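Long-range contacts in EscD/YscD/HrpQ family type III secretion system inner membrane ring protein (Pseudomonas aeruginosa, PDB 6UID), which forms part of the inner-membrane ring of the type III secretion basal body, its cytoplasmic domain probably serving as the docking point for the sorting platform: residues 3-7 against 53-58; 9-14 against 37-41; 67-72 against 86-92; 81-85 against 95-99. One frame throughout, in Å; residues are numbered along the deposited sequence. Where two conformers were deposited one is given.

Interaction 1: residues 3-7 against 53-58; sequences MAWKI and VDAQGV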
# COMPACT_ATOMS: atom_id res chain seq x y z
N MET A 3 11.55 6.84 14.70
CA MET A 3 11.15 6.84 13.26
C MET A 3 9.79 7.49 13.10
O MET A 3 9.11 7.76 14.08
CB MET A 3 11.15 5.42 12.73
CG MET A 3 12.56 4.90 12.56
SD MET A 3 12.60 3.28 11.83
CE MET A 3 14.32 3.17 11.35
N ALA A 4 9.40 7.73 11.85
CA ALA A 4 8.34 8.67 11.51
C ALA A 4 6.96 8.02 11.39
O ALA A 4 5.95 8.59 11.82
CB ALA A 4 8.69 9.32 10.16
N TRP A 5 6.91 6.85 10.78
CA TRP A 5 5.66 6.17 10.48
C TRP A 5 5.90 4.68 10.59
O TRP A 5 7.03 4.21 10.57
CB TRP A 5 5.18 6.53 9.05
CG TRP A 5 4.95 8.01 8.88
CD1 TRP A 5 5.82 8.91 8.35
CD2 TRP A 5 3.80 8.74 9.27
NE1 TRP A 5 5.28 10.16 8.39
CE2 TRP A 5 4.03 10.09 8.95
CE3 TRP A 5 2.60 8.38 9.86
CZ2 TRP A 5 3.08 11.09 9.21
CZ3 TRP A 5 1.66 9.37 10.12
CH2 TRP A 5 1.92 10.71 9.79
N LYS A 6 4.82 3.93 10.71
CA LYS A 6 4.89 2.48 10.64
C LYS A 6 3.87 1.97 9.63
O LYS A 6 2.81 2.57 9.43
CB LYS A 6 4.69 1.83 12.01
CG LYS A 6 3.44 2.26 12.73
CD LYS A 6 3.34 1.56 14.10
CE LYS A 6 2.02 1.88 14.73
NZ LYS A 6 1.90 1.33 16.12
N ILE A 7 4.20 0.85 9.00
CA ILE A 7 3.37 0.22 7.98
C ILE A 7 2.97 -1.17 8.44
O ILE A 7 3.77 -1.87 9.09
CB ILE A 7 4.13 0.18 6.63
CG1 ILE A 7 3.29 -0.46 5.54
CG2 ILE A 7 5.45 -0.55 6.76
CD1 ILE A 7 3.76 -0.03 4.14
N VAL A 53 8.79 8.97 2.18
CA VAL A 53 8.39 9.11 3.57
C VAL A 53 9.17 10.26 4.20
O VAL A 53 10.40 10.33 4.08
CB VAL A 53 8.63 7.80 4.35
CG1 VAL A 53 8.21 7.95 5.82
CG2 VAL A 53 7.93 6.61 3.69
N ASP A 54 8.48 11.13 4.91
CA ASP A 54 9.15 12.14 5.71
C ASP A 54 8.35 12.34 7.00
O ASP A 54 7.33 11.71 7.21
CB ASP A 54 9.41 13.41 4.91
CG ASP A 54 8.15 13.99 4.33
OD1 ASP A 54 7.15 14.05 5.07
OD2 ASP A 54 8.17 14.38 3.14
N ALA A 55 8.82 13.26 7.85
CA ALA A 55 8.15 13.44 9.12
C ALA A 55 6.72 13.93 8.96
O ALA A 55 5.88 13.68 9.83
CB ALA A 55 8.91 14.45 9.97
N GLN A 56 6.41 14.59 7.84
CA GLN A 56 5.09 15.15 7.62
C GLN A 56 4.11 14.16 7.02
O GLN A 56 2.89 14.35 7.17
CB GLN A 56 5.20 16.36 6.69
CG GLN A 56 5.98 17.55 7.27
CD GLN A 56 7.47 17.35 7.30
OE1 GLN A 56 8.08 16.91 6.34
NE2 GLN A 56 8.08 17.71 8.42
N GLY A 57 4.57 13.13 6.33
CA GLY A 57 3.64 12.22 5.70
C GLY A 57 4.28 11.29 4.70
O GLY A 57 5.51 11.15 4.63
N VAL A 58 3.39 10.60 3.97
CA VAL A 58 3.76 9.54 3.04
C VAL A 58 3.20 9.91 1.68
O VAL A 58 2.00 10.13 1.54
CB VAL A 58 3.21 8.19 3.52
CG1 VAL A 58 3.41 7.13 2.46
CG2 VAL A 58 3.85 7.84 4.84
O HOH W 1 6.24 11.85 11.91

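Interaction 2: residues 9-14 against 37-41; sequences FYSGLN and LVLLD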
# COMPACT_ATOMS: atom_id res chain seq x y z
N PHE A 9 1.06 -4.77 6.84
CA PHE A 9 0.62 -5.50 5.66
C PHE A 9 -0.54 -6.43 5.97
O PHE A 9 -0.58 -7.06 7.03
CB PHE A 9 1.79 -6.27 5.04
CG PHE A 9 2.87 -5.37 4.56
CD1 PHE A 9 2.65 -4.52 3.50
CD2 PHE A 9 4.09 -5.34 5.19
CE1 PHE A 9 3.64 -3.66 3.06
CE2 PHE A 9 5.09 -4.48 4.76
CZ PHE A 9 4.86 -3.65 3.68
N TYR A 10 -1.50 -6.50 5.05
CA TYR A 10 -2.72 -7.28 5.18
C TYR A 10 -2.91 -8.19 3.96
O TYR A 10 -4.05 -8.38 3.48
CB TYR A 10 -3.94 -6.37 5.30
CG TYR A 10 -3.98 -5.48 6.51
CD1 TYR A 10 -3.33 -4.26 6.51
CD2 TYR A 10 -4.72 -5.81 7.62
CE1 TYR A 10 -3.41 -3.43 7.61
CE2 TYR A 10 -4.79 -4.99 8.72
CZ TYR A 10 -4.16 -3.80 8.71
OH TYR A 10 -4.23 -2.96 9.82
N SER A 11 -1.83 -8.69 3.41
CA SER A 11 -1.92 -9.55 2.24
C SER A 11 -0.69 -10.43 2.11
O SER A 11 0.41 -10.11 2.59
CB SER A 11 -2.06 -8.70 0.97
OG SER A 11 -1.01 -7.78 0.84
N GLY A 12 -0.89 -11.55 1.42
CA GLY A 12 0.21 -12.41 1.02
C GLY A 12 0.91 -13.05 2.20
O GLY A 12 0.35 -13.20 3.29
N LEU A 13 2.18 -13.39 1.99
CA LEU A 13 3.00 -13.96 3.06
C LEU A 13 3.50 -12.91 4.04
O LEU A 13 4.13 -13.26 5.05
CB LEU A 13 4.17 -14.77 2.47
CG LEU A 13 3.73 -15.98 1.65
CD1 LEU A 13 4.94 -16.64 1.03
CD2 LEU A 13 2.98 -16.98 2.50
N ASN A 14 3.20 -11.65 3.78
CA ASN A 14 3.50 -10.57 4.70
C ASN A 14 2.34 -10.24 5.63
O ASN A 14 2.44 -9.29 6.41
CB ASN A 14 3.89 -9.30 3.93
CG ASN A 14 5.10 -9.51 3.03
OD1 ASN A 14 4.97 -10.08 1.94
ND2 ASN A 14 6.26 -9.04 3.45
N LEU A 37 11.38 -3.12 1.39
CA LEU A 37 10.44 -4.01 2.04
C LEU A 37 10.14 -5.11 1.03
O LEU A 37 9.57 -4.84 -0.03
CB LEU A 37 9.17 -3.25 2.43
CG LEU A 37 9.37 -2.03 3.33
CD1 LEU A 37 8.04 -1.30 3.62
CD2 LEU A 37 10.06 -2.44 4.62
N VAL A 38 10.55 -6.35 1.34
CA VAL A 38 10.37 -7.48 0.43
C VAL A 38 8.98 -8.10 0.63
O VAL A 38 8.63 -8.52 1.74
CB VAL A 38 11.48 -8.52 0.61
CG1 VAL A 38 11.23 -9.71 -0.28
CG2 VAL A 38 12.82 -7.90 0.29
N LEU A 39 8.21 -8.15 -0.44
CA LEU A 39 6.84 -8.63 -0.43
C LEU A 39 6.79 -9.94 -1.19
O LEU A 39 7.30 -10.01 -2.32
CB LEU A 39 5.92 -7.65 -1.16
CG LEU A 39 5.80 -6.26 -0.57
CD1 LEU A 39 4.95 -5.38 -1.50
CD2 LEU A 39 5.22 -6.32 0.82
N LEU A 40 6.19 -10.95 -0.57
CA LEU A 40 6.10 -12.30 -1.12
C LEU A 40 4.63 -12.61 -1.35
O LEU A 40 3.88 -12.86 -0.39
CB LEU A 40 6.75 -13.30 -0.18
CG LEU A 40 8.23 -13.04 0.13
CD1 LEU A 40 8.77 -14.12 1.03
CD2 LEU A 40 9.02 -12.91 -1.15
N ASP A 41 4.19 -12.54 -2.60
CA ASP A 41 2.81 -12.81 -2.96
C ASP A 41 2.75 -12.96 -4.47
O ASP A 41 3.59 -12.44 -5.20
CB ASP A 41 1.89 -11.67 -2.48
CG ASP A 41 0.40 -12.04 -2.42
OD1 ASP A 41 0.04 -13.23 -2.66
OD2 ASP A 41 -0.42 -11.14 -2.14
O HOH W 2 0.64 -8.77 -1.05

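Interaction 3: residues 67-72 against 86-92; sequences CEPRQD and AGQTCGP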
# COMPACT_ATOMS: atom_id res chain seq x y z
N CYS A 67 -1.01 -2.51 -12.38
CA CYS A 67 -1.73 -2.24 -11.15
C CYS A 67 -2.11 -0.76 -11.09
O CYS A 67 -1.58 0.08 -11.83
CB CYS A 67 -0.88 -2.58 -9.93
SG CYS A 67 -0.53 -4.36 -9.77
N GLU A 68 -3.07 -0.47 -10.22
CA GLU A 68 -3.49 0.90 -9.96
C GLU A 68 -3.55 1.07 -8.44
O GLU A 68 -4.31 0.35 -7.77
CB GLU A 68 -4.86 1.15 -10.57
CG GLU A 68 -5.41 2.55 -10.36
CD GLU A 68 -4.95 3.52 -11.42
OE1 GLU A 68 -3.73 3.79 -11.50
OE2 GLU A 68 -5.80 4.00 -12.20
N PRO A 69 -2.81 2.01 -7.87
CA PRO A 69 -2.90 2.23 -6.42
C PRO A 69 -4.23 2.88 -6.08
O PRO A 69 -4.69 3.80 -6.78
CB PRO A 69 -1.73 3.17 -6.14
CG PRO A 69 -1.58 3.95 -7.42
CD PRO A 69 -1.87 2.95 -8.52
N ARG A 70 -4.85 2.37 -5.03
CA ARG A 70 -6.14 2.88 -4.58
C ARG A 70 -6.09 3.12 -3.08
O ARG A 70 -5.36 2.44 -2.35
CB ARG A 70 -7.26 1.93 -4.93
CG ARG A 70 -7.41 1.78 -6.44
CD ARG A 70 -8.47 0.76 -6.83
NE ARG A 70 -8.53 0.63 -8.28
CZ ARG A 70 -9.27 1.37 -9.08
NH1 ARG A 70 -10.07 2.32 -8.59
NH2 ARG A 70 -9.21 1.16 -10.39
N GLN A 71 -6.85 4.11 -2.63
CA GLN A 71 -7.00 4.43 -1.22
C GLN A 71 -8.49 4.39 -0.94
O GLN A 71 -9.26 5.17 -1.52
CB GLN A 71 -6.40 5.80 -0.93
CG GLN A 71 -6.61 6.23 0.50
CD GLN A 71 -5.93 7.53 0.80
OE1 GLN A 71 -4.82 7.56 1.31
NE2 GLN A 71 -6.59 8.63 0.46
N ASP A 72 -8.92 3.43 -0.13
CA ASP A 72 -10.35 3.17 0.08
C ASP A 72 -11.10 3.06 -1.25
O ASP A 72 -12.22 3.57 -1.42
CB ASP A 72 -10.96 4.22 1.01
CG ASP A 72 -10.39 4.16 2.42
OD1 ASP A 72 -10.02 3.04 2.88
OD2 ASP A 72 -10.30 5.23 3.06
N ALA A 86 -6.13 4.79 6.31
CA ALA A 86 -6.98 4.44 5.18
C ALA A 86 -6.48 3.14 4.55
O ALA A 86 -5.30 2.79 4.65
CB ALA A 86 -6.98 5.57 4.16
N GLY A 87 -7.38 2.40 3.91
CA GLY A 87 -6.99 1.16 3.26
C GLY A 87 -6.30 1.36 1.93
O GLY A 87 -6.92 1.86 0.98
N GLN A 88 -5.02 1.02 1.84
CA GLN A 88 -4.24 1.20 0.62
C GLN A 88 -4.14 -0.14 -0.10
O GLN A 88 -3.87 -1.18 0.52
CB GLN A 88 -2.82 1.69 0.97
CG GLN A 88 -2.75 2.84 1.93
CD GLN A 88 -3.34 4.15 1.42
OE1 GLN A 88 -3.52 4.34 0.21
NE2 GLN A 88 -3.60 5.07 2.32
N THR A 89 -4.33 -0.13 -1.42
CA THR A 89 -4.14 -1.33 -2.22
C THR A 89 -3.34 -0.99 -3.47
O THR A 89 -3.34 0.15 -3.93
CB THR A 89 -5.45 -2.01 -2.64
OG1 THR A 89 -6.23 -1.11 -3.44
CG2 THR A 89 -6.24 -2.42 -1.44
N CYS A 90 -2.64 -2.00 -3.98
CA CYS A 90 -1.94 -1.89 -5.26
C CYS A 90 -1.92 -3.32 -5.81
O CYS A 90 -1.06 -4.12 -5.43
CB CYS A 90 -0.55 -1.31 -5.07
SG CYS A 90 0.21 -0.79 -6.62
N GLY A 91 -2.97 -3.67 -6.54
CA GLY A 91 -3.13 -5.05 -6.95
C GLY A 91 -3.22 -5.97 -5.75
O GLY A 91 -4.02 -5.74 -4.83
N PRO A 92 -2.39 -7.02 -5.70
CA PRO A 92 -2.47 -7.95 -4.57
C PRO A 92 -2.11 -7.33 -3.24
O PRO A 92 -2.51 -7.86 -2.19
CB PRO A 92 -1.48 -9.06 -4.94
CG PRO A 92 -0.62 -8.49 -5.99
CD PRO A 92 -1.37 -7.41 -6.69
O HOH W 3 -5.40 -1.53 -6.09
O HOH W 4 -4.44 -2.79 -9.03
O HOH W 5 -2.66 3.67 -2.31

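Interaction 4: residues 81-85 against 95-99; sequences ILQAL and WTFCD. Unlike the reference sequence in segment 95-99: Thr96 (reference Ala).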
# COMPACT_ATOMS: atom_id res chain seq x y z
N ILE A 81 -0.50 12.59 -1.49
CA ILE A 81 -0.26 12.34 -0.07
C ILE A 81 -1.32 11.37 0.41
O ILE A 81 -2.52 11.61 0.24
CB ILE A 81 -0.30 13.65 0.74
CG1 ILE A 81 0.87 14.58 0.36
CG2 ILE A 81 -0.30 13.35 2.24
CD1 ILE A 81 2.24 14.06 0.68
N LEU A 82 -0.87 10.26 0.97
CA LEU A 82 -1.77 9.20 1.42
C LEU A 82 -2.17 9.44 2.87
O LEU A 82 -1.47 10.13 3.63
CB LEU A 82 -1.09 7.86 1.25
CG LEU A 82 -0.73 7.50 -0.20
CD1 LEU A 82 -0.04 6.14 -0.21
CD2 LEU A 82 -1.94 7.53 -1.12
N GLN A 83 -3.34 8.92 3.24
CA GLN A 83 -3.93 9.16 4.56
C GLN A 83 -3.68 8.00 5.51
O GLN A 83 -3.94 6.84 5.20
CB GLN A 83 -5.43 9.45 4.45
CG GLN A 83 -5.71 10.91 4.02
CD GLN A 83 -4.95 11.96 4.85
OE1 GLN A 83 -4.26 12.82 4.31
NE2 GLN A 83 -5.08 11.88 6.18
N ALA A 84 -3.20 8.34 6.71
CA ALA A 84 -2.98 7.32 7.72
C ALA A 84 -4.27 6.58 8.04
O ALA A 84 -5.35 7.18 8.16
CB ALA A 84 -2.41 7.97 8.99
N LEU A 85 -4.14 5.26 8.15
CA LEU A 85 -5.19 4.32 8.52
C LEU A 85 -6.25 4.14 7.45
O LEU A 85 -7.18 3.37 7.66
CB LEU A 85 -5.80 4.60 9.90
CG LEU A 85 -4.80 4.44 11.04
CD1 LEU A 85 -5.52 4.65 12.35
CD2 LEU A 85 -4.13 3.09 11.07
N TRP A 95 -2.31 -2.67 2.43
CA TRP A 95 -1.49 -2.14 3.50
C TRP A 95 -2.13 -0.89 4.08
O TRP A 95 -3.04 -0.30 3.50
CB TRP A 95 -0.08 -1.80 2.99
CG TRP A 95 0.00 -0.73 1.92
CD1 TRP A 95 -0.28 -0.87 0.59
CD2 TRP A 95 0.44 0.61 2.10
NE1 TRP A 95 -0.05 0.31 -0.06
CE2 TRP A 95 0.40 1.24 0.84
CE3 TRP A 95 0.86 1.36 3.21
CZ2 TRP A 95 0.77 2.58 0.66
CZ3 TRP A 95 1.24 2.67 3.03
CH2 TRP A 95 1.16 3.29 1.77
N THR A 96 -1.64 -0.49 5.25
CA THR A 96 -1.97 0.81 5.80
C THR A 96 -0.77 1.32 6.58
O THR A 96 0.19 0.58 6.84
CB THR A 96 -3.20 0.76 6.69
OG1 THR A 96 -3.69 2.11 6.86
CG2 THR A 96 -2.86 0.13 8.02
N PHE A 97 -0.81 2.58 6.97
CA PHE A 97 0.27 3.15 7.76
C PHE A 97 -0.32 4.05 8.82
O PHE A 97 -1.45 4.54 8.70
CB PHE A 97 1.29 3.90 6.88
CG PHE A 97 0.82 5.25 6.40
CD1 PHE A 97 0.01 5.34 5.30
CD2 PHE A 97 1.20 6.40 7.07
CE1 PHE A 97 -0.44 6.61 4.87
CE2 PHE A 97 0.75 7.64 6.66
CZ PHE A 97 -0.06 7.73 5.55
N CYS A 98 0.46 4.33 9.86
CA CYS A 98 0.07 5.31 10.85
C CYS A 98 1.26 5.77 11.68
O CYS A 98 2.38 5.28 11.54
CB CYS A 98 -1.06 4.80 11.76
SG CYS A 98 -0.60 3.46 12.86
N ASP A 99 1.00 6.75 12.54
CA ASP A 99 2.02 7.30 13.41
C ASP A 99 2.41 6.27 14.47
O ASP A 99 1.58 5.42 14.85
CB ASP A 99 1.49 8.57 14.07
CG ASP A 99 2.34 9.04 15.23
OD1 ASP A 99 3.27 9.83 15.00
OD2 ASP A 99 2.07 8.61 16.37
O HOH W 6 -2.91 4.18 5.33

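Interaction 1: residues 3-7 against 53-58
Trp5 reaches from strand 5-9 to the turn that joins strands 49-54 and 57-63, and its indole carries most of the contact. With CG anti to its own carbonyl carbon (chi1 -60°), the ring leans toward the turn and presents its pyrrole edge. Trp5 NE1 donates to Asp54 O at 2.8 Å; the acceptor lies in the ring plane, although the N-H points somewhat off line (144°). The same carbonyl also accepts from Gly57 N, so Asp54 O is held by two donors, one closing the turn and one from the indole. This is the tight part: Val58 CG2 sits over one face of the five-membered ring, 4.2 Å from its centroid, a CH-pi contact, while Val53 CG1 approaches Trp5 CD1 obliquely at 3.6 Å. In the SMAD-FHA-type fold of this domain, a beta sandwich, the contact ties strand 5-9 of one sheet to the 49-54/57-63 hairpin of the other, and Phe97 meets the indole edge-to-face from strand 93-98. The hairpin loop is held from within by an Asx turn, Asp54 OD1 accepting from Gln56 N at 2.9 Å. Toward solvent the packing thins. Ala4 sits with Trp5 in a classic beta bulge facing Leu21, and Ala4 CB comes no closer than 4.0 Å to Asp54 O. Here a water replaces direct contact, donating to Ala55 O at 2.8 Å and, over a longer 3.3 Å, to Ala4 O; it lies over the indole face opposite Val58.

Interaction 2: residues 9-14 against 37-41
Asn14 and the backbone of residues 38-40 meet where the loop after strand 5-9 lies along the chain leaving strand 37-38, an edge strand of the beta sandwich. The Asn14 side chain imitates a peptide group. From CB, where CG is anti to the carbonyl carbon (chi1 -58°), the chain leads to CG, which rests 3.9 Å from Leu39 CD2. The amide then divides its two ends between neighbouring peptides: Asn14 OD1 accepts from Leu40 N at 2.9 Å, nearly straight (169°) and in the carbonyl plane, while Asn14 ND2 donates to Val38 O at 3.0 Å, tilted slightly from the amide plane. Two bonds to one backbone stretch hold the amide against rotation. One step earlier, Leu13 N donates to Leu40 O at 3.0 Å, so Leu40 is gripped at both its N and its O, and Leu13 CB lies against Leu40 CB near the surface.

Below this polar seam is the apolar side. Leu39 CD2 sits over one face of the Phe9 ring, 4.0 Å from its centroid, and Leu37 CD1 touches the ring edge at CZ; Leu28 and Leu93 continue this core. Gly12, at positive phi, passes close to the Asp41 carboxylate. Ser11 OG, whose main partner is Arg94 N, is also bridged to that carboxylate by a water lying 2.8 Å from Asp41 OD2.

Interaction 3: residues 67-72 against 86-92
Two neighbouring antiparallel strands, 69-71 and 88-90, pair in the six-stranded sheet of the domain, their directions 163° apart. Arg70 and Thr89 form the hydrogen-bonded pair: Arg70 N donates to Thr89 O and Thr89 N to Arg70 O, both at 2.9 Å. Their side chains share one face, where Thr89 OG1 lies alongside Arg70 CB at 3.5 Å.

On the other face Gln71 and Gln88, a non-hydrogen-bonded pair, run side by side in the same direction. Gln71 is extended, with CG anti to its backbone N (chi1 176°), whereas Gln88 bends at chi2 and brings its amide alongside. Gln88 NE2 donates to a lone pair of Gln71 OE1 at 3.0 Å, almost straight (171°), with the two amide planes well turned from each other. Gln71 OE1 also accepts from Gln83 N, so two donors hold this oxygen, and a water joins Gln88 OE1 to Arg70 O. This face of the beta sandwich looks onto the second sheet, where Leu60 and Trp63 meet Pro69.

Just past the strand, Asp72 N donates to Gly87 O at 2.8 Å, and its side-chain OD1, in place of a backbone carbonyl, accepts from Gly87 N, approached from above the carboxylate plane. At the opposite end, beyond the paired residues, Cys67 CB touches Cys90 SG at 3.9 Å, and water joins the two backbones, one molecule bridging Glu68 O, Thr89 OG1 and Gly91 N.

Interaction 4: residues 81-85 against 95-99
Residues 82-85 run nearly perpendicular to residues 95-98 of strand 93-98 (84° end to end), with one backbone hydrogen bond between them, Leu85 N to Phe97 O at 2.8 Å. They belong to the long loop between strands 74-75 and 88-90 of the beta sandwich, which packs here on strand 93-98. Phe97, with CG placed between its backbone N and carbonyl carbon (chi1 76°), sends its ring under this loop. Ala84 CA sits over one face, 3.9 Å from the ring centroid, a CH-pi contact, and Leu82 O approaches the ring edge at Phe97 CZ, 3.4 Å away. Deeper in, Leu82 CD1 meets the far end of the Trp95 indole at CH2, 3.7 Å, the two side chains crossing at about a right angle; Leu49 and Leu51 of the second sheet also pack on that indole. Toward the outside, Leu85 takes a positive phi, and its CD2 turns back onto Cys98 CB at 3.6 Å. Thr96, which differs from the reference sequence, bonds through its hydroxyl to Ala86 O. A water enters beside it, donating to Thr96 OG1 at 2.7 Å and to Gln83 O at 2.9 Å.

How the interactions relate
Interaction 4 is the most buried of the four and interaction 2 lies at the surface; interactions 1 and 3 are partly buried. All four reach the six-stranded sheet, but only interaction 3 is regular strand pairing within it; interactions 1 and 2 also reach the other sheet. Interaction 1 bridges the two sheets with an indole, whereas interaction 2 combines an amide bonded to backbone with a phenyl ring packed on leucines, and interaction 4 relies on aromatic packing beneath a loop. Interactions 1 and 4 are closely joined, Lys6 N lying 2.9 Å from Cys98 O. Gln71 and Gln83 connect interactions 3 and 4, whose segments alternate along the chain. Pro92 brings interaction 3 against Ser11 and Asp41 of interaction 2.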